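Local atomic coordinates of geranylgeranyl pyrophosphate synthase (Corynebacterium glutamicum, PDB entry 3LK5), a protein that probably catalyses the magnesium-dependent condensation of allylic and isopentenyl diphosphates into longer isoprenoid diphosphates. Residues F21-D34 against R55-L68. Numbering follows the deposited sequence.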
loop_
_atom_site.group_PDB
_atom_site.type_symbol
_atom_site.label_atom_id
_atom_site.label_comp_id
_atom_site.label_asym_id
_atom_site.label_seq_id
_atom_site.Cartn_x
_atom_site.Cartn_y
_atom_site.Cartn_z
ATOM N N PHE A 21 6.430 17.876 20.211
ATOM C CA PHE A 21 6.218 17.648 18.774
ATOM C C PHE A 21 5.099 16.631 18.459
ATOM O O PHE A 21 4.335 16.870 17.539
ATOM C CB PHE A 21 7.518 17.327 18.022
ATOM C CG PHE A 21 7.387 17.440 16.536
ATOM C CD1 PHE A 21 7.265 18.678 15.950
ATOM C CD2 PHE A 21 7.377 16.305 15.740
ATOM C CE1 PHE A 21 7.128 18.816 14.596
ATOM C CE2 PHE A 21 7.256 16.416 14.370
ATOM C CZ PHE A 21 7.122 17.680 13.790
ATOM N N PRO A 22 4.985 15.513 19.216
ATOM C CA PRO A 22 3.904 14.556 18.893
ATOM C C PRO A 22 2.513 15.183 18.918
ATOM O O PRO A 22 1.619 14.706 18.201
ATOM C CB PRO A 22 4.027 13.478 19.976
ATOM C CG PRO A 22 5.463 13.534 20.378
ATOM C CD PRO A 22 5.908 14.962 20.231
ATOM N N GLU A 23 2.318 16.231 19.733
ATOM C CA GLU A 23 1.018 16.947 19.767
ATOM C C GLU A 23 0.732 17.614 18.431
ATOM O O GLU A 23 -0.400 17.576 17.922
ATOM C CB GLU A 23 1.008 18.009 20.892
ATOM C CG GLU A 23 1.188 17.418 22.250
ATOM C CD GLU A 23 1.317 18.489 23.321
ATOM O OE1 GLU A 23 1.394 19.706 23.003
ATOM O OE2 GLU A 23 1.317 18.097 24.476
ATOM N N VAL A 24 1.777 18.211 17.855
ATOM C CA VAL A 24 1.663 18.865 16.557
ATOM C C VAL A 24 1.347 17.802 15.482
ATOM O O VAL A 24 0.501 18.036 14.642
ATOM C CB VAL A 24 2.976 19.632 16.202
ATOM C CG1 VAL A 24 2.913 20.181 14.807
ATOM C CG2 VAL A 24 3.182 20.806 17.217
ATOM N N VAL A 25 2.012 16.651 15.552
ATOM C CA VAL A 25 1.781 15.572 14.574
ATOM C C VAL A 25 0.313 15.125 14.646
ATOM O O VAL A 25 -0.349 15.019 13.618
ATOM C CB VAL A 25 2.730 14.391 14.810
ATOM C CG1 VAL A 25 2.345 13.138 13.939
ATOM C CG2 VAL A 25 4.199 14.836 14.552
ATOM N N ARG A 26 -0.200 14.905 15.865
ATOM C CA ARG A 26 -1.607 14.516 16.045
ATOM C C ARG A 26 -2.558 15.542 15.461
ATOM O O ARG A 26 -3.530 15.147 14.799
ATOM C CB ARG A 26 -1.931 14.254 17.530
ATOM C CG ARG A 26 -3.313 13.619 17.767
ATOM C CD ARG A 26 -3.556 13.425 19.291
ATOM N NE ARG A 26 -4.749 12.591 19.567
ATOM C CZ ARG A 26 -6.021 12.995 19.498
ATOM N NH1 ARG A 26 -6.330 14.222 19.098
ATOM N NH2 ARG A 26 -7.005 12.133 19.787
ATOM N N ASP A 27 -2.292 16.842 15.644
ATOM C CA ASP A 27 -3.084 17.882 14.969
ATOM C C ASP A 27 -3.091 17.736 13.441
ATOM O O ASP A 27 -4.139 17.901 12.810
ATOM C CB ASP A 27 -2.576 19.301 15.267
ATOM C CG ASP A 27 -2.951 19.789 16.662
ATOM O OD1 ASP A 27 -3.912 19.287 17.251
ATOM O OD2 ASP A 27 -2.259 20.681 17.176
ATOM N N ARG A 28 -1.916 17.565 12.838
ATOM C CA ARG A 28 -1.875 17.452 11.363
ATOM C C ARG A 28 -2.668 16.225 10.875
ATOM O O ARG A 28 -3.380 16.298 9.868
ATOM C CB ARG A 28 -0.410 17.358 10.853
ATOM C CG ARG A 28 0.529 18.513 11.326
ATOM C CD ARG A 28 -0.080 19.926 11.141
ATOM N NE ARG A 28 -0.509 20.231 9.776
ATOM C CZ ARG A 28 -1.155 21.348 9.437
ATOM N NH1 ARG A 28 -1.445 22.262 10.377
ATOM N NH2 ARG A 28 -1.514 21.560 8.180
ATOM N N LEU A 29 -2.507 15.102 11.572
ATOM C CA LEU A 29 -3.191 13.872 11.206
ATOM C C LEU A 29 -4.687 14.043 11.377
ATOM O O LEU A 29 -5.463 13.538 10.548
ATOM C CB LEU A 29 -2.716 12.669 12.042
ATOM C CG LEU A 29 -1.239 12.273 11.793
ATOM C CD1 LEU A 29 -0.835 11.316 12.901
ATOM C CD2 LEU A 29 -1.101 11.640 10.337
ATOM N N THR A 30 -5.102 14.733 12.452
ATOM C CA THR A 30 -6.533 15.035 12.647
ATOM C C THR A 30 -7.114 15.804 11.491
ATOM O O THR A 30 -8.201 15.454 10.976
ATOM C CB THR A 30 -6.790 15.807 13.996
ATOM O OG1 THR A 30 -6.294 15.011 15.071
ATOM C CG2 THR A 30 -8.289 16.034 14.185
ATOM N N GLN A 31 -6.421 16.855 11.068
ATOM C CA GLN A 31 -6.907 17.658 9.962
ATOM C C GLN A 31 -7.061 16.840 8.672
ATOM O O GLN A 31 -8.051 16.986 7.926
ATOM C CB GLN A 31 -5.994 18.861 9.724
ATOM C CG GLN A 31 -5.946 19.716 10.976
ATOM C CD GLN A 31 -5.609 21.162 10.713
ATOM O OE1 GLN A 31 -5.377 21.921 11.664
ATOM N NE2 GLN A 31 -5.562 21.567 9.437
ATOM N N PHE A 32 -6.090 15.966 8.440
ATOM C CA PHE A 32 -6.118 15.164 7.210
ATOM C C PHE A 32 -7.303 14.190 7.238
ATOM O O PHE A 32 -8.050 14.059 6.247
ATOM C CB PHE A 32 -4.775 14.409 7.055
ATOM C CG PHE A 32 -4.737 13.522 5.818
ATOM C CD1 PHE A 32 -5.203 12.212 5.868
ATOM C CD2 PHE A 32 -4.260 14.031 4.612
ATOM C CE1 PHE A 32 -5.204 11.388 4.697
ATOM C CE2 PHE A 32 -4.233 13.226 3.424
ATOM C CZ PHE A 32 -4.697 11.902 3.471
ATOM N N LEU A 33 -7.446 13.473 8.354
ATOM C CA LEU A 33 -8.523 12.505 8.539
ATOM C C LEU A 33 -9.909 13.141 8.456
ATOM O O LEU A 33 -10.824 12.597 7.791
ATOM C CB LEU A 33 -8.343 11.703 9.825
ATOM C CG LEU A 33 -7.146 10.732 9.702
ATOM C CD1 LEU A 33 -6.676 10.255 11.119
ATOM C CD2 LEU A 33 -7.522 9.521 8.850
ATOM N N ASP A 34 -10.065 14.295 9.093
ATOM C CA ASP A 34 -11.313 15.059 8.962
ATOM C C ASP A 34 -11.655 15.323 7.503
ATOM O O ASP A 34 -12.821 15.218 7.108
ATOM C CB ASP A 34 -11.229 16.417 9.660
ATOM C CG ASP A 34 -11.242 16.314 11.186
ATOM O OD1 ASP A 34 -11.539 15.239 11.766
ATOM O OD2 ASP A 34 -10.968 17.366 11.814
ATOM N N ARG A 55 -8.743 5.668 12.001
ATOM C CA ARG A 55 -8.578 6.984 12.626
ATOM C C ARG A 55 -8.184 6.856 14.094
ATOM O O ARG A 55 -7.215 7.504 14.534
ATOM C CB ARG A 55 -9.855 7.805 12.506
ATOM C CG ARG A 55 -9.747 9.173 13.189
ATOM C CD ARG A 55 -11.095 9.877 13.266
ATOM N NE ARG A 55 -10.972 11.174 13.949
ATOM C CZ ARG A 55 -11.012 12.347 13.320
ATOM N NH1 ARG A 55 -11.206 12.407 12.005
ATOM N NH2 ARG A 55 -10.888 13.470 14.013
ATOM N N SER A 56 -8.925 6.039 14.858
ATOM C CA SER A 56 -8.571 5.796 16.257
ATOM C C SER A 56 -7.161 5.255 16.399
ATOM O O SER A 56 -6.408 5.675 17.296
ATOM C CB SER A 56 -9.550 4.836 16.948
ATOM O OG SER A 56 -10.840 5.399 16.942
ATOM N N PHE A 57 -6.800 4.312 15.532
ATOM C CA PHE A 57 -5.493 3.682 15.628
ATOM C C PHE A 57 -4.357 4.692 15.385
ATOM O O PHE A 57 -3.357 4.705 16.105
ATOM C CB PHE A 57 -5.417 2.507 14.643
ATOM C CG PHE A 57 -4.151 1.715 14.714
ATOM C CD1 PHE A 57 -3.919 0.823 15.776
ATOM C CD2 PHE A 57 -3.195 1.829 13.714
ATOM C CE1 PHE A 57 -2.734 0.076 15.843
ATOM C CE2 PHE A 57 -2.003 1.104 13.769
ATOM C CZ PHE A 57 -1.767 0.210 14.826
ATOM N N VAL A 58 -4.545 5.556 14.388
ATOM C CA VAL A 58 -3.521 6.526 13.972
ATOM C C VAL A 58 -3.417 7.645 15.024
ATOM O O VAL A 58 -2.315 8.107 15.385
ATOM C CB VAL A 58 -3.928 7.135 12.573
ATOM C CG1 VAL A 58 -3.085 8.357 12.212
ATOM C CG2 VAL A 58 -3.791 6.060 11.480
ATOM N N LEU A 59 -4.578 8.119 15.477
ATOM C CA LEU A 59 -4.569 9.258 16.403
ATOM C C LEU A 59 -4.203 8.900 17.850
ATOM O O LEU A 59 -3.615 9.742 18.556
ATOM C CB LEU A 59 -5.886 10.032 16.379
ATOM C CG LEU A 59 -6.317 10.681 15.060
ATOM C CD1 LEU A 59 -7.664 11.392 15.257
ATOM C CD2 LEU A 59 -5.239 11.650 14.501
ATOM N N ASN A 60 -4.524 7.684 18.290
ATOM C CA ASN A 60 -4.583 7.423 19.751
ATOM C C ASN A 60 -3.400 6.747 20.372
ATOM O O ASN A 60 -3.459 6.322 21.551
ATOM C CB ASN A 60 -5.854 6.669 20.160
ATOM C CG ASN A 60 -7.107 7.456 19.876
ATOM O OD1 ASN A 60 -7.094 8.690 19.851
ATOM N ND2 ASN A 60 -8.203 6.753 19.666
ATOM N N GLY A 61 -2.315 6.659 19.624
ATOM C CA GLY A 61 -1.073 6.214 20.209
ATOM C C GLY A 61 0.018 6.350 19.174
ATOM O O GLY A 61 -0.266 6.647 18.013
ATOM N N GLY A 62 1.247 6.092 19.592
ATOM C CA GLY A 62 2.419 6.267 18.750
ATOM C C GLY A 62 3.362 7.269 19.400
ATOM O O GLY A 62 2.914 8.302 19.900
ATOM N N LYS A 63 4.664 6.992 19.374
ATOM C CA LYS A 63 5.659 7.956 19.846
ATOM C C LYS A 63 5.985 9.087 18.821
ATOM O O LYS A 63 6.587 10.101 19.174
ATOM C CB LYS A 63 6.945 7.222 20.251
ATOM C CG LYS A 63 6.794 6.262 21.454
ATOM C CD LYS A 63 6.551 6.997 22.795
ATOM C CE LYS A 63 7.814 7.660 23.391
ATOM N NZ LYS A 63 8.750 6.650 23.987
ATOM N N ARG A 64 5.569 8.897 17.569
ATOM C CA ARG A 64 5.818 9.882 16.485
ATOM C C ARG A 64 7.336 10.124 16.225
ATOM O O ARG A 64 7.738 11.230 15.881
ATOM C CB ARG A 64 5.113 11.223 16.761
ATOM C CG ARG A 64 3.642 11.109 17.281
ATOM C CD ARG A 64 2.734 10.236 16.395
ATOM N NE ARG A 64 1.354 10.413 16.866
ATOM C CZ ARG A 64 0.286 9.780 16.400
ATOM N NH1 ARG A 64 0.395 8.896 15.398
ATOM N NH2 ARG A 64 -0.902 10.027 16.951
ATOM N N ILE A 65 8.146 9.097 16.442
ATOM C CA ILE A 65 9.611 9.229 16.313
ATOM C C ILE A 65 10.008 9.548 14.864
ATOM O O ILE A 65 10.955 10.307 14.603
ATOM C CB ILE A 65 10.329 7.939 16.828
ATOM C CG1 ILE A 65 11.831 8.182 16.981
ATOM C CG2 ILE A 65 10.166 6.788 15.900
ATOM C CD1 ILE A 65 12.128 9.448 17.734
ATOM N N ARG A 66 9.260 8.982 13.902
ATOM C CA ARG A 66 9.634 9.177 12.496
ATOM C C ARG A 66 9.363 10.609 12.032
ATOM O O ARG A 66 10.263 11.235 11.502
ATOM C CB ARG A 66 9.041 8.077 11.560
ATOM C CG ARG A 66 9.561 6.678 11.902
ATOM C CD ARG A 66 8.808 5.541 11.194
ATOM N NE ARG A 66 9.253 4.273 11.776
ATOM C CZ ARG A 66 8.831 3.776 12.937
ATOM N NH1 ARG A 66 7.916 4.405 13.651
ATOM N NH2 ARG A 66 9.336 2.629 13.383
ATOM N N PRO A 67 8.145 11.164 12.278
ATOM C CA PRO A 67 7.957 12.585 11.979
ATOM C C PRO A 67 8.906 13.455 12.772
ATOM O O PRO A 67 9.378 14.471 12.278
ATOM C CB PRO A 67 6.518 12.878 12.469
ATOM C CG PRO A 67 5.819 11.570 12.401
ATOM C CD PRO A 67 6.891 10.518 12.702
ATOM N N LEU A 68 9.200 13.059 13.999
ATOM C CA LEU A 68 10.168 13.851 14.798
ATOM C C LEU A 68 11.559 13.931 14.140
ATOM O O LEU A 68 12.174 14.993 14.071
ATOM C CB LEU A 68 10.276 13.245 16.197
ATOM C CG LEU A 68 11.135 14.020 17.220
ATOM C CD1 LEU A 68 10.863 15.564 17.304
ATOM C CD2 LEU A 68 10.944 13.337 18.576
HETATM O O HOH W 1 0.590 12.159 19.013
#
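Leu-59 is a knob in the hole formed by Arg-26, Leu-29, Thr-30 and Leu-33, packing helix 21-34 nearly antiparallel (161°, axes 10.5 Å apart) against helix 55-59 in the all-helical prenyl synthase fold. Its CD2 touches Thr-30 OG1 (3.6 Å) and Leu-29 CB. Beyond the turn, Val-25 CG2 meets Pro-67 CB at 3.7 Å, and Phe-21 CB packs on Leu-68 CD1 at 3.8 Å; helix 87-111 backs this end, Leu-91 against Phe-21 and Glu-98 against Pro-67.

Arg-55, extended along its chain, holds Asp-34 OD1 end-on in a salt bridge, NH1 and NH2 each 2.9 Å from that oxygen, which lies 8° out of the guanidinium plane; NH2 meets it on the syn side and NH1 on the anti. Arg-26 gives only weak bonds, NE to Leu-59 O (3.2 Å) and NH2 to Asn-60 OD1, at the end of helix 55-59. Arg-64, bent at chi2 (-53°), turns its guanidinium back to that end, where NH1 and NH2 share Val-58 O in plane, fixing its rotation; NH1 also pairs with Glu-98. Leu-29 CD1 and Gly-61 O lie over opposite guanidinium faces, both offset toward the rim. Water 1 completes the link, accepting from Arg-64 NE (2.9 Å) and donating to Pro-22 O (2.9 Å).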